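Local coordinates for protein carbohydrate kinase (Agrobacterium tumefaciens, PDB 2NWH) that probably transfers a phosphate group from ATP to a sugar or related substrate, as do other carbohydrate kinases of the pfkB (ribokinase) family, at residues L144-L149 with K175-L180; L138-N143 with L163-I168; D182-F187 with G215-V220; I168-A173 with N189-R194. All coordinates share one frame; numbering follows the deposited sequence. Where two conformers were deposited one is given.

In the fold
Contacts 2 and 3 lie in the central sheet of the pfkB fold, where strands 137-141, 163-166, 185-189 and 219-223 run parallel. Their centres are about 10 Å apart. L163 O and D184 N, 2.6 Å apart, probably form a hydrogen bond that joins them. Contact 1 lies beside contact 2, centres about 9 Å apart, and K175 reaches A142 O at the strand end. Its L176 packs on I183 and L186 of contact 3, and its L180 on L186. Contact 4 shares I168 with contact 2 and joins the short helices that follow two strands. A calcium ion is bound by A178 O in contact 1. The sodium ion is about 13 Å from the E192 side chain.

Contact 1: L144-L149 with K175-L180; sequences LPEDTL and KLKAAL. With CA (calcium ion), chain B.
The first turn of helix 146-158 meets the loop after helix 170-173, where K175 and L149 carry most of the packing. L149 leans across K175. Its CD1 lies 3.5 Å from K175 O and also touches K175 CB. Both methyls of L149 then reach L176 CD2, with CD1 at 3.9 Å. In one of its two modelled conformers, E146 flanks K175. Its CG stands anti to the backbone N (chi1 171°), which lays the extended chain alongside the K175 backbone, with CG 3.5 Å from K175 O.

The helix is the connecting helix of a beta-alpha-beta unit in the pfkB fold, with P145 at its N-cap position. K175 extends past this helix start. A bend at chi3 (76°) carries its end to L144 O, where NZ makes a weak hydrogen bond of 3.0 Å. The stronger partner of NZ is A142 O, so the ammonium group ties two carbonyls of the loop that leads into the helix.

In the same conformer of E146, a water appears to bridge OE2 and A178 N. K177 NZ is then 4.4 Å from E146 OE2, too far for a salt bridge. A179 CB packs against L149 O. The carbonyl oxygen of A178 binds the calcium ion at 2.4 Å, and three waters are also bound to the metal.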
loop_
_atom_site.group_PDB
_atom_site.type_symbol
_atom_site.label_atom_id
_atom_site.label_comp_id
_atom_site.label_asym_id
_atom_site.label_seq_id
_atom_site.Cartn_x
_atom_site.Cartn_y
_atom_site.Cartn_z
ATOM N N LEU A 144 -1.062 -4.012 -10.705
ATOM C CA LEU A 144 -1.426 -5.160 -11.544
ATOM C C LEU A 144 -2.377 -4.698 -12.657
ATOM O O LEU A 144 -3.125 -3.739 -12.488
ATOM C CB LEU A 144 -2.162 -6.222 -10.720
ATOM C CG LEU A 144 -1.460 -6.875 -9.518
ATOM C CD1 LEU A 144 -2.419 -7.896 -8.885
ATOM C CD2 LEU A 144 -0.154 -7.518 -9.895
ATOM N N PRO A 145 -2.364 -5.382 -13.799
ATOM C CA PRO A 145 -3.295 -5.014 -14.880
ATOM C C PRO A 145 -4.780 -5.012 -14.476
ATOM O O PRO A 145 -5.175 -5.786 -13.608
ATOM C CB PRO A 145 -3.058 -6.120 -15.918
ATOM C CG PRO A 145 -1.607 -6.512 -15.707
ATOM C CD PRO A 145 -1.485 -6.505 -14.188
ATOM N N GLU A 146 -5.591 -4.166 -15.138
ATOM C CA GLU A 146 -7.028 -4.116 -14.876
ATOM C C GLU A 146 -7.693 -5.496 -14.924
ATOM O O GLU A 146 -8.364 -5.894 -13.952
ATOM C CB GLU A 146 -7.737 -3.094 -15.802
ATOM C CG GLU A 146 -9.278 -3.117 -15.753
ATOM C CD GLU A 146 -9.921 -1.820 -16.287
ATOM O OE1 GLU A 146 -9.187 -0.847 -16.579
ATOM O OE2 GLU A 146 -11.173 -1.765 -16.387
ATOM N N ASP A 147 -7.526 -6.238 -16.020
ATOM C CA ASP A 147 -8.200 -7.535 -16.111
ATOM C C ASP A 147 -7.725 -8.545 -15.065
ATOM O O ASP A 147 -8.468 -9.438 -14.658
ATOM C CB ASP A 147 -8.197 -8.138 -17.533
ATOM C CG ASP A 147 -6.806 -8.148 -18.194
ATOM O OD1 ASP A 147 -6.677 -8.765 -19.287
ATOM O OD2 ASP A 147 -5.852 -7.550 -17.656
ATOM N N THR A 148 -6.474 -8.387 -14.626
ATOM C CA THR A 148 -5.931 -9.231 -13.581
ATOM C C THR A 148 -6.604 -8.922 -12.259
ATOM O O THR A 148 -6.932 -9.837 -11.498
ATOM C CB THR A 148 -4.389 -9.087 -13.508
ATOM O OG1 THR A 148 -3.883 -9.434 -14.806
ATOM C CG2 THR A 148 -3.808 -10.091 -12.491
ATOM N N LEU A 149 -6.856 -7.632 -12.019
ATOM C CA LEU A 149 -7.523 -7.220 -10.820
ATOM C C LEU A 149 -8.947 -7.763 -10.790
ATOM O O LEU A 149 -9.380 -8.338 -9.798
ATOM C CB LEU A 149 -7.477 -5.708 -10.687
ATOM C CG LEU A 149 -6.123 -5.086 -10.385
ATOM C CD1 LEU A 149 -6.159 -3.598 -10.676
ATOM C CD2 LEU A 149 -5.746 -5.367 -8.930
ATOM N N LYS A 175 -8.404 1.156 -12.605
ATOM C CA LYS A 175 -8.198 -0.265 -12.922
ATOM C C LYS A 175 -8.957 -1.216 -11.984
ATOM O O LYS A 175 -9.086 -2.432 -12.281
ATOM C CB LYS A 175 -6.706 -0.586 -12.880
ATOM C CG LYS A 175 -5.890 0.142 -13.961
ATOM C CD LYS A 175 -4.387 0.205 -13.661
ATOM C CE LYS A 175 -3.703 -1.107 -13.902
ATOM N NZ LYS A 175 -2.221 -1.110 -13.668
ATOM N N LEU A 176 -9.440 -0.662 -10.860
ATOM C CA LEU A 176 -10.137 -1.436 -9.821
ATOM C C LEU A 176 -11.655 -1.488 -10.037
ATOM O O LEU A 176 -12.367 -2.186 -9.316
ATOM C CB LEU A 176 -9.818 -0.897 -8.399
ATOM C CG LEU A 176 -8.408 -1.206 -7.879
ATOM C CD1 LEU A 176 -8.036 -0.262 -6.768
ATOM C CD2 LEU A 176 -8.218 -2.690 -7.483
ATOM N N LYS A 177 -12.137 -0.778 -11.053
ATOM C CA LYS A 177 -13.579 -0.553 -11.252
ATOM C C LYS A 177 -14.419 -1.842 -11.341
ATOM O O LYS A 177 -15.424 -1.959 -10.610
ATOM C CB LYS A 177 -13.809 0.362 -12.451
ATOM C CG LYS A 177 -15.249 0.860 -12.629
ATOM C CD LYS A 177 -15.387 1.838 -13.817
ATOM C CE LYS A 177 -14.623 1.366 -15.079
ATOM N NZ LYS A 177 -15.081 0.050 -15.628
ATOM N N ALA A 178 -14.030 -2.812 -12.193
ATOM C CA ALA A 178 -14.808 -4.069 -12.260
ATOM C C ALA A 178 -14.662 -4.921 -10.979
ATOM O O ALA A 178 -15.591 -5.647 -10.571
ATOM C CB ALA A 178 -14.474 -4.880 -13.495
ATOM N N ALA A 179 -13.519 -4.790 -10.316
ATOM C CA ALA A 179 -13.230 -5.607 -9.134
ATOM C C ALA A 179 -13.914 -5.056 -7.879
ATOM O O ALA A 179 -13.981 -5.715 -6.834
ATOM C CB ALA A 179 -11.713 -5.675 -8.933
ATOM N N LEU A 180 -14.446 -3.846 -7.993
ATOM C CA LEU A 180 -14.974 -3.133 -6.835
ATOM C C LEU A 180 -15.907 -3.963 -5.987
ATOM O O LEU A 180 -15.754 -4.012 -4.779
ATOM C CB LEU A 180 -15.627 -1.846 -7.262
ATOM C CG LEU A 180 -14.681 -0.678 -7.501
ATOM C CD1 LEU A 180 -15.523 0.566 -7.288
ATOM C CD2 LEU A 180 -13.444 -0.723 -6.544
HETATM CA CA CA B . -17.703 -6.734 -10.550
HETATM O O HOH W 1 -12.543 -2.630 -14.377
HETATM O O HOH W 2 -17.321 -7.553 -8.453
HETATM O O HOH W 3 -16.213 -8.276 -11.827
HETATM O O HOH W 4 -18.068 -4.199 -9.785
#

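Contact 2: L138-N143 with L163-I168; sequences LLCDAN and LAAIAI
L138 starts the pairing with L163. Its CB touches L163 CD1, and L138 O accepts from A164 N at 2.9 Å in a nearly straight bond (177°). These are parallel strands, 137-141 and 163-166, joined by helix 146-158 in a beta-alpha-beta unit. L139 lies on the other face of the sheet. A chi1 of 171° swings its CG away from its own N and toward the strand of A164, and CD1 reaches over to A164 CB at 3.8 Å and to I166 CG1. C140 uses both its backbone groups on strand 163-166: C140 N donates to A164 O and C140 O accepts from I166 N. Its SG touches A165 CB at 3.9 Å and L163 CD1 at 4.0 Å, on the face covered by L149 and L152 of the helix.

D141 pairs with I166, and its CB meets I168 CG1 at 3.8 Å. D141 OD1 accepts from N143 N at 2.9 Å, from above the carboxylate plane, closing an Asx turn. A142 N makes the last strand bond, to I166 O, with a more bent N-H angle of 138°. A142 CB then rests 3.5 Å from A167 O.

D141 OD2 accepts from the backbone N of G11 and G42. The buried carboxylate therefore has three backbone donors, which probably stabilise its negative charge where the strand ends.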
loop_
_atom_site.group_PDB
_atom_site.type_symbol
_atom_site.label_atom_id
_atom_site.label_comp_id
_atom_site.label_asym_id
_atom_site.label_seq_id
_atom_site.Cartn_x
_atom_site.Cartn_y
_atom_site.Cartn_z
ATOM N N LEU A 138 -6.420 -11.412 1.545
ATOM C CA LEU A 138 -5.666 -10.996 0.346
ATOM C C LEU A 138 -5.507 -9.491 0.304
ATOM O O LEU A 138 -6.412 -8.735 0.759
ATOM C CB LEU A 138 -6.384 -11.424 -0.939
ATOM C CG LEU A 138 -6.760 -12.916 -1.024
ATOM C CD1 LEU A 138 -7.513 -13.184 -2.306
ATOM C CD2 LEU A 138 -5.535 -13.832 -0.883
ATOM N N LEU A 139 -4.378 -9.055 -0.265
ATOM C CA LEU A 139 -4.172 -7.644 -0.499
ATOM C C LEU A 139 -3.586 -7.470 -1.879
ATOM O O LEU A 139 -2.596 -8.122 -2.220
ATOM C CB LEU A 139 -3.222 -7.036 0.558
ATOM C CG LEU A 139 -2.762 -5.570 0.273
ATOM C CD1 LEU A 139 -3.960 -4.571 0.282
ATOM C CD2 LEU A 139 -1.655 -5.157 1.289
ATOM N N CYS A 140 -4.138 -6.556 -2.665
ATOM C CA CYS A 140 -3.520 -6.296 -3.959
ATOM C C CYS A 140 -3.275 -4.806 -4.090
ATOM O O CYS A 140 -3.738 -3.998 -3.249
ATOM C CB CYS A 140 -4.426 -6.814 -5.097
ATOM S SG CYS A 140 -6.030 -5.911 -5.265
ATOM N N ASP A 141 -2.569 -4.431 -5.143
ATOM C CA ASP A 141 -2.512 -3.037 -5.476
ATOM C C ASP A 141 -2.776 -2.863 -6.973
ATOM O O ASP A 141 -2.774 -3.835 -7.760
ATOM C CB ASP A 141 -1.244 -2.360 -4.998
ATOM C CG ASP A 141 -0.009 -2.813 -5.776
ATOM O OD1 ASP A 141 -0.149 -3.202 -6.961
ATOM O OD2 ASP A 141 1.096 -2.762 -5.210
ATOM N N ALA A 142 -3.013 -1.608 -7.339
ATOM C CA ALA A 142 -3.442 -1.309 -8.684
ATOM C C ALA A 142 -2.254 -1.210 -9.656
ATOM O O ALA A 142 -2.422 -0.711 -10.777
ATOM C CB ALA A 142 -4.342 -0.020 -8.687
ATOM N N ASN A 143 -1.072 -1.704 -9.243
ATOM C CA ASN A 143 0.044 -1.920 -10.183
ATOM C C ASN A 143 -0.235 -3.070 -11.146
ATOM O O ASN A 143 0.332 -3.134 -12.257
ATOM C CB ASN A 143 1.370 -2.220 -9.472
ATOM C CG ASN A 143 1.993 -1.008 -8.852
ATOM O OD1 ASN A 143 2.272 -0.982 -7.640
ATOM N ND2 ASN A 143 2.214 0.021 -9.666
ATOM N N LEU A 163 -10.791 -9.509 0.421
ATOM C CA LEU A 163 -9.821 -8.820 -0.453
ATOM C C LEU A 163 -9.761 -7.320 -0.162
ATOM O O LEU A 163 -10.789 -6.637 -0.225
ATOM C CB LEU A 163 -10.172 -9.023 -1.939
ATOM C CG LEU A 163 -9.378 -8.321 -3.064
ATOM C CD1 LEU A 163 -7.938 -8.777 -3.162
ATOM C CD2 LEU A 163 -10.077 -8.550 -4.428
ATOM N N ALA A 164 -8.563 -6.844 0.143
ATOM C CA ALA A 164 -8.247 -5.414 0.230
ATOM C C ALA A 164 -7.380 -4.947 -0.958
ATOM O O ALA A 164 -6.714 -5.738 -1.618
ATOM C CB ALA A 164 -7.509 -5.114 1.570
ATOM N N ALA A 165 -7.384 -3.652 -1.198
ATOM C CA ALA A 165 -6.729 -3.065 -2.350
ATOM C C ALA A 165 -6.166 -1.705 -2.002
ATOM O O ALA A 165 -6.774 -0.930 -1.253
ATOM C CB ALA A 165 -7.729 -2.930 -3.486
ATOM N N ILE A 166 -4.998 -1.418 -2.546
ATOM C CA ILE A 166 -4.390 -0.094 -2.447
ATOM C C ILE A 166 -4.397 0.530 -3.839
ATOM O O ILE A 166 -3.920 -0.082 -4.812
ATOM C CB ILE A 166 -2.941 -0.217 -1.913
ATOM C CG1 ILE A 166 -2.931 -0.629 -0.440
ATOM C CG2 ILE A 166 -2.140 1.095 -2.020
ATOM C CD1 ILE A 166 -1.512 -1.141 -0.065
ATOM N N ALA A 167 -4.885 1.769 -3.907
ATOM C CA ALA A 167 -5.178 2.457 -5.158
ATOM C C ALA A 167 -3.945 2.929 -5.943
ATOM O O ALA A 167 -4.028 3.095 -7.159
ATOM C CB ALA A 167 -6.111 3.640 -4.894
ATOM N N ILE A 168 -2.847 3.194 -5.226
ATOM C CA ILE A 168 -1.537 3.605 -5.744
ATOM C C ILE A 168 -1.468 5.034 -6.294
ATOM O O ILE A 168 -0.632 5.806 -5.858
ATOM C CB ILE A 168 -0.896 2.577 -6.757
ATOM C CG1 ILE A 168 -0.753 1.189 -6.108
ATOM C CG2 ILE A 168 0.497 3.022 -7.185
ATOM C CD1 ILE A 168 0.277 1.148 -4.961
#

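Contact 3: D182-F187 with G215-V220; sequences DIDILF and GLSGGV
Two backbone hydrogen bonds join strand 185-189 in parallel to strand 219-223 and the residue before it. L186 N donates to G218 O at 3.1 Å, and V220 N donates to L186 O at 3.0 Å. Thus L186 uses both its N-H and its carbonyl on the neighbouring chain segment. A weaker CA-H...O contact runs from I185 CA to G218 O. The chains come close at the two glycines: L186 O is 3.2 Å from G219 CA, and D184 O is 3.3 Å from G218 CA.

Water links the loops before the strands. One water is hydrogen-bonded to I183 O at 2.9 Å and to S217 OG at 2.7 Å.

Apolar packing lies on both faces. On one, L216 is the main contact. With chi1 at -179°, its CG points opposite its own N, which directs the branch toward the first strand. CD1 then packs on I183 CG2 and lies against I183 O, while CD2 meets L186 CB at 3.8 Å. On the other face, V220 CG2 approaches F187 CE1 obliquely, at 3.6 Å. I185 CG2 lies over one face of the F187 ring, offset toward its rim, and also touches G219 CA.

The two strands sit within the central sheet. Strand 163-166 bonds to the other edge of 185-189, and strand 227-231 follows 219-223. Helix 255-266 packs on the face of I185, F187 and V220 through A258, Y261 and I265. L176 and L180 pack on the L186 face.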
loop_
_atom_site.group_PDB
_atom_site.type_symbol
_atom_site.label_atom_id
_atom_site.label_comp_id
_atom_site.label_asym_id
_atom_site.label_seq_id
_atom_site.Cartn_x
_atom_site.Cartn_y
_atom_site.Cartn_z
ATOM N N ASP A 182 -15.961 -6.993 -5.482
ATOM C CA ASP A 182 -15.237 -8.086 -4.819
ATOM C C ASP A 182 -14.184 -7.608 -3.784
ATOM O O ASP A 182 -13.524 -8.440 -3.132
ATOM C CB ASP A 182 -14.583 -8.985 -5.859
ATOM C CG ASP A 182 -15.608 -9.821 -6.638
ATOM O OD1 ASP A 182 -16.479 -10.420 -5.968
ATOM O OD2 ASP A 182 -15.520 -9.908 -7.887
ATOM N N ILE A 183 -14.040 -6.290 -3.647
ATOM C CA ILE A 183 -13.071 -5.673 -2.711
ATOM C C ILE A 183 -13.750 -5.274 -1.378
ATOM O O ILE A 183 -14.641 -4.415 -1.336
ATOM C CB ILE A 183 -12.338 -4.468 -3.359
ATOM C CG1 ILE A 183 -11.369 -4.963 -4.432
ATOM C CG2 ILE A 183 -11.558 -3.625 -2.293
ATOM C CD1 ILE A 183 -10.862 -3.905 -5.387
ATOM N N ASP A 184 -13.334 -5.924 -0.300
ATOM C CA ASP A 184 -13.847 -5.633 1.015
ATOM C C ASP A 184 -13.398 -4.280 1.539
ATOM O O ASP A 184 -14.171 -3.605 2.189
ATOM C CB ASP A 184 -13.453 -6.748 1.983
ATOM C CG ASP A 184 -14.332 -7.973 1.833
ATOM O OD1 ASP A 184 -15.225 -7.971 0.956
ATOM O OD2 ASP A 184 -14.147 -8.924 2.629
ATOM N N ILE A 185 -12.137 -3.909 1.286
ATOM C CA ILE A 185 -11.580 -2.607 1.741
ATOM C C ILE A 185 -10.623 -2.023 0.695
ATOM O O ILE A 185 -9.605 -2.649 0.352
ATOM C CB ILE A 185 -10.783 -2.709 3.063
ATOM C CG1 ILE A 185 -11.590 -3.445 4.146
ATOM C CG2 ILE A 185 -10.378 -1.270 3.545
ATOM C CD1 ILE A 185 -10.790 -4.012 5.302
ATOM N N LEU A 186 -10.938 -0.840 0.191
ATOM C CA LEU A 186 -10.054 -0.138 -0.739
ATOM C C LEU A 186 -9.451 1.088 -0.069
ATOM O O LEU A 186 -10.180 1.949 0.473
ATOM C CB LEU A 186 -10.807 0.306 -1.989
ATOM C CG LEU A 186 -10.032 0.431 -3.313
ATOM C CD1 LEU A 186 -10.968 1.012 -4.335
ATOM C CD2 LEU A 186 -8.761 1.267 -3.291
ATOM N N PHE A 187 -8.126 1.169 -0.101
ATOM C CA PHE A 187 -7.416 2.293 0.535
ATOM C C PHE A 187 -7.023 3.351 -0.475
ATOM O O PHE A 187 -6.350 3.063 -1.467
ATOM C CB PHE A 187 -6.187 1.824 1.305
ATOM C CG PHE A 187 -6.505 0.878 2.430
ATOM C CD1 PHE A 187 -7.003 1.364 3.640
ATOM C CD2 PHE A 187 -6.345 -0.484 2.272
ATOM C CE1 PHE A 187 -7.313 0.501 4.673
ATOM C CE2 PHE A 187 -6.634 -1.358 3.311
ATOM C CZ PHE A 187 -7.147 -0.857 4.505
ATOM N N GLY A 215 -20.448 0.217 -5.888
ATOM C CA GLY A 215 -20.349 -1.235 -5.655
ATOM C C GLY A 215 -19.261 -1.667 -4.686
ATOM O O GLY A 215 -19.056 -2.868 -4.477
ATOM N N LEU A 216 -18.584 -0.682 -4.094
ATOM C CA LEU A 216 -17.527 -0.922 -3.093
ATOM C C LEU A 216 -18.152 -0.960 -1.711
ATOM O O LEU A 216 -18.676 0.033 -1.252
ATOM C CB LEU A 216 -16.457 0.170 -3.145
ATOM C CG LEU A 216 -15.300 -0.022 -2.146
ATOM C CD1 LEU A 216 -14.444 -1.212 -2.542
ATOM C CD2 LEU A 216 -14.463 1.246 -2.009
ATOM N N SER A 217 -18.095 -2.123 -1.076
ATOM C CA SER A 217 -18.700 -2.344 0.227
ATOM C C SER A 217 -17.928 -1.726 1.389
ATOM O O SER A 217 -18.526 -1.446 2.421
ATOM C CB SER A 217 -19.039 -3.843 0.453
ATOM O OG SER A 217 -17.908 -4.698 0.341
ATOM N N GLY A 218 -16.608 -1.533 1.239
ATOM C CA GLY A 218 -15.839 -0.795 2.228
ATOM C C GLY A 218 -14.533 -0.172 1.769
ATOM O O GLY A 218 -13.942 -0.567 0.766
ATOM N N GLY A 219 -14.056 0.791 2.543
ATOM C CA GLY A 219 -12.816 1.467 2.226
ATOM C C GLY A 219 -12.468 2.569 3.208
ATOM O O GLY A 219 -13.160 2.757 4.204
ATOM N N VAL A 220 -11.340 3.226 2.932
ATOM C CA VAL A 220 -10.803 4.330 3.692
ATOM C C VAL A 220 -10.394 5.439 2.720
ATOM O O VAL A 220 -9.690 5.184 1.731
ATOM C CB VAL A 220 -9.593 3.885 4.501
ATOM C CG1 VAL A 220 -8.964 5.078 5.255
ATOM C CG2 VAL A 220 -9.995 2.775 5.435
HETATM O O HOH W 5 -17.354 -4.945 -2.253
#

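Contact 4: I168-A173 with N189-R194; sequences ISPAKA and NEAEAR
P170 and E192 touch where two short helices, 170-173 and 190-197, pack together. Each helix starts just after a strand of the central sheet in the pfkB fold, 163-166 and 185-189. The E192 chain crosses the start of the first helix. Its CG is 3.6 Å from P170 N and also lies close to S169 C and P170 CD. P170 also meets A191, the residue before E192: its CG touches A191 CB at 4.1 Å, and its CB faces A191 O. One turn further on, A173 CB packs against E192 O at 3.9 Å and against E192 CB. No hydrogen bond crosses between the segments, so the join is made by packing.

The carboxylate of E192 sits beside the I168-S169 peptide. OE2 is 3.4 Å from I168 O. Both atoms are acceptors, so the approach brings no bond. The group is held from its own segment instead. CG lies beside the backbone N (chi1 -61°), and the extended chain runs back along the helix start. There OE1 accepts from N189 N at 3.0 Å, from above the carboxylate plane, as in one half of a capping box.

Around this, A195 and L196 of helix 190-197 pack on P170 and A173, and A167 touches the E192 side chain. N189 is at the N-cap position of that helix. S169 has the same place in helix 170-173, and its side chain makes a capping bond. The backbone O of S169 also accepts from A173 N at 2.8 Å, while S169 OG receives K172 N at 3.2 Å.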
loop_
_atom_site.group_PDB
_atom_site.type_symbol
_atom_site.label_atom_id
_atom_site.label_comp_id
_atom_site.label_asym_id
_atom_site.label_seq_id
_atom_site.Cartn_x
_atom_site.Cartn_y
_atom_site.Cartn_z
ATOM N N ILE A 168 -2.847 3.194 -5.226
ATOM C CA ILE A 168 -1.537 3.605 -5.744
ATOM C C ILE A 168 -1.468 5.034 -6.294
ATOM O O ILE A 168 -0.632 5.806 -5.858
ATOM C CB ILE A 168 -0.896 2.577 -6.757
ATOM C CG1 ILE A 168 -0.753 1.189 -6.108
ATOM C CG2 ILE A 168 0.497 3.022 -7.185
ATOM C CD1 ILE A 168 0.277 1.148 -4.961
ATOM N N SER A 169 -2.352 5.364 -7.237
ATOM C CA SER A 169 -2.400 6.690 -7.870
ATOM C C SER A 169 -3.777 6.897 -8.514
ATOM O O SER A 169 -4.495 5.910 -8.758
ATOM C CB SER A 169 -1.279 6.817 -8.912
ATOM O OG SER A 169 -1.522 5.998 -10.050
ATOM N N PRO A 170 -4.165 8.174 -8.797
ATOM C CA PRO A 170 -5.463 8.400 -9.453
ATOM C C PRO A 170 -5.531 7.696 -10.814
ATOM O O PRO A 170 -6.566 7.114 -11.161
ATOM C CB PRO A 170 -5.550 9.919 -9.616
ATOM C CG PRO A 170 -4.270 10.487 -9.133
ATOM C CD PRO A 170 -3.424 9.425 -8.545
ATOM N N ALA A 171 -4.422 7.722 -11.552
ATOM C CA ALA A 171 -4.320 7.016 -12.832
ATOM C C ALA A 171 -4.587 5.512 -12.702
ATOM O O ALA A 171 -5.283 4.929 -13.539
ATOM C CB ALA A 171 -2.960 7.273 -13.482
ATOM N N LYS A 172 -4.042 4.890 -11.657
ATOM C CA LYS A 172 -4.109 3.442 -11.504
ATOM C C LYS A 172 -5.415 2.986 -10.873
ATOM O O LYS A 172 -5.927 1.927 -11.233
ATOM C CB LYS A 172 -2.903 2.922 -10.718
ATOM C CG LYS A 172 -1.596 2.943 -11.528
ATOM C CD LYS A 172 -0.482 2.180 -10.825
ATOM C CE LYS A 172 0.882 2.859 -10.979
ATOM N NZ LYS A 172 1.437 2.770 -12.358
ATOM N N ALA A 173 -5.958 3.790 -9.953
ATOM C CA ALA A 173 -7.201 3.466 -9.240
ATOM C C ALA A 173 -8.338 2.952 -10.135
ATOM O O ALA A 173 -9.031 1.996 -9.768
ATOM C CB ALA A 173 -7.678 4.675 -8.426
ATOM N N ASN A 189 -6.577 7.987 -1.196
ATOM C CA ASN A 189 -6.618 9.394 -0.795
ATOM C C ASN A 189 -7.727 10.112 -1.594
ATOM O O ASN A 189 -8.406 9.479 -2.406
ATOM C CB ASN A 189 -5.241 10.004 -1.055
ATOM C CG ASN A 189 -4.908 10.097 -2.561
ATOM O OD1 ASN A 189 -3.782 10.389 -2.931
ATOM N ND2 ASN A 189 -5.903 9.868 -3.420
ATOM N N GLU A 190 -7.921 11.418 -1.382
ATOM C CA GLU A 190 -8.973 12.174 -2.103
ATOM C C GLU A 190 -9.002 12.050 -3.638
ATOM O O GLU A 190 -10.076 11.848 -4.224
ATOM C CB GLU A 190 -8.941 13.669 -1.718
ATOM C CG GLU A 190 -9.873 14.060 -0.596
ATOM C CD GLU A 190 -11.275 14.422 -1.054
ATOM O OE1 GLU A 190 -11.424 15.284 -1.951
ATOM O OE2 GLU A 190 -12.237 13.853 -0.488
ATOM N N ALA A 191 -7.833 12.204 -4.271
ATOM C CA ALA A 191 -7.669 12.174 -5.740
ATOM C C ALA A 191 -8.042 10.841 -6.382
ATOM O O ALA A 191 -8.630 10.801 -7.477
ATOM C CB ALA A 191 -6.230 12.519 -6.107
ATOM N N GLU A 192 -7.669 9.751 -5.705
ATOM C CA GLU A 192 -7.911 8.408 -6.189
ATOM C C GLU A 192 -9.405 8.093 -6.091
ATOM O O GLU A 192 -9.965 7.422 -6.960
ATOM C CB GLU A 192 -7.039 7.390 -5.410
ATOM C CG GLU A 192 -5.527 7.627 -5.562
ATOM C CD GLU A 192 -4.661 7.062 -4.422
ATOM O OE1 GLU A 192 -5.194 6.477 -3.437
ATOM O OE2 GLU A 192 -3.420 7.220 -4.509
ATOM N N ALA A 193 -10.056 8.620 -5.058
ATOM C CA ALA A 193 -11.487 8.448 -4.888
ATOM C C ALA A 193 -12.249 9.133 -6.042
ATOM O O ALA A 193 -13.078 8.496 -6.705
ATOM C CB ALA A 193 -11.928 8.971 -3.524
ATOM N N ARG A 194 -11.934 10.402 -6.313
ATOM C CA ARG A 194 -12.531 11.108 -7.457
ATOM C C ARG A 194 -12.316 10.353 -8.772
ATOM O O ARG A 194 -13.259 10.157 -9.541
ATOM C CB ARG A 194 -11.992 12.531 -7.573
ATOM C CG ARG A 194 -12.883 13.568 -6.935
ATOM C CD ARG A 194 -12.225 14.935 -6.924
ATOM N NE ARG A 194 -10.826 14.869 -6.488
ATOM C CZ ARG A 194 -10.278 15.693 -5.591
ATOM N NH1 ARG A 194 -11.012 16.636 -5.004
ATOM N NH2 ARG A 194 -8.998 15.556 -5.261
#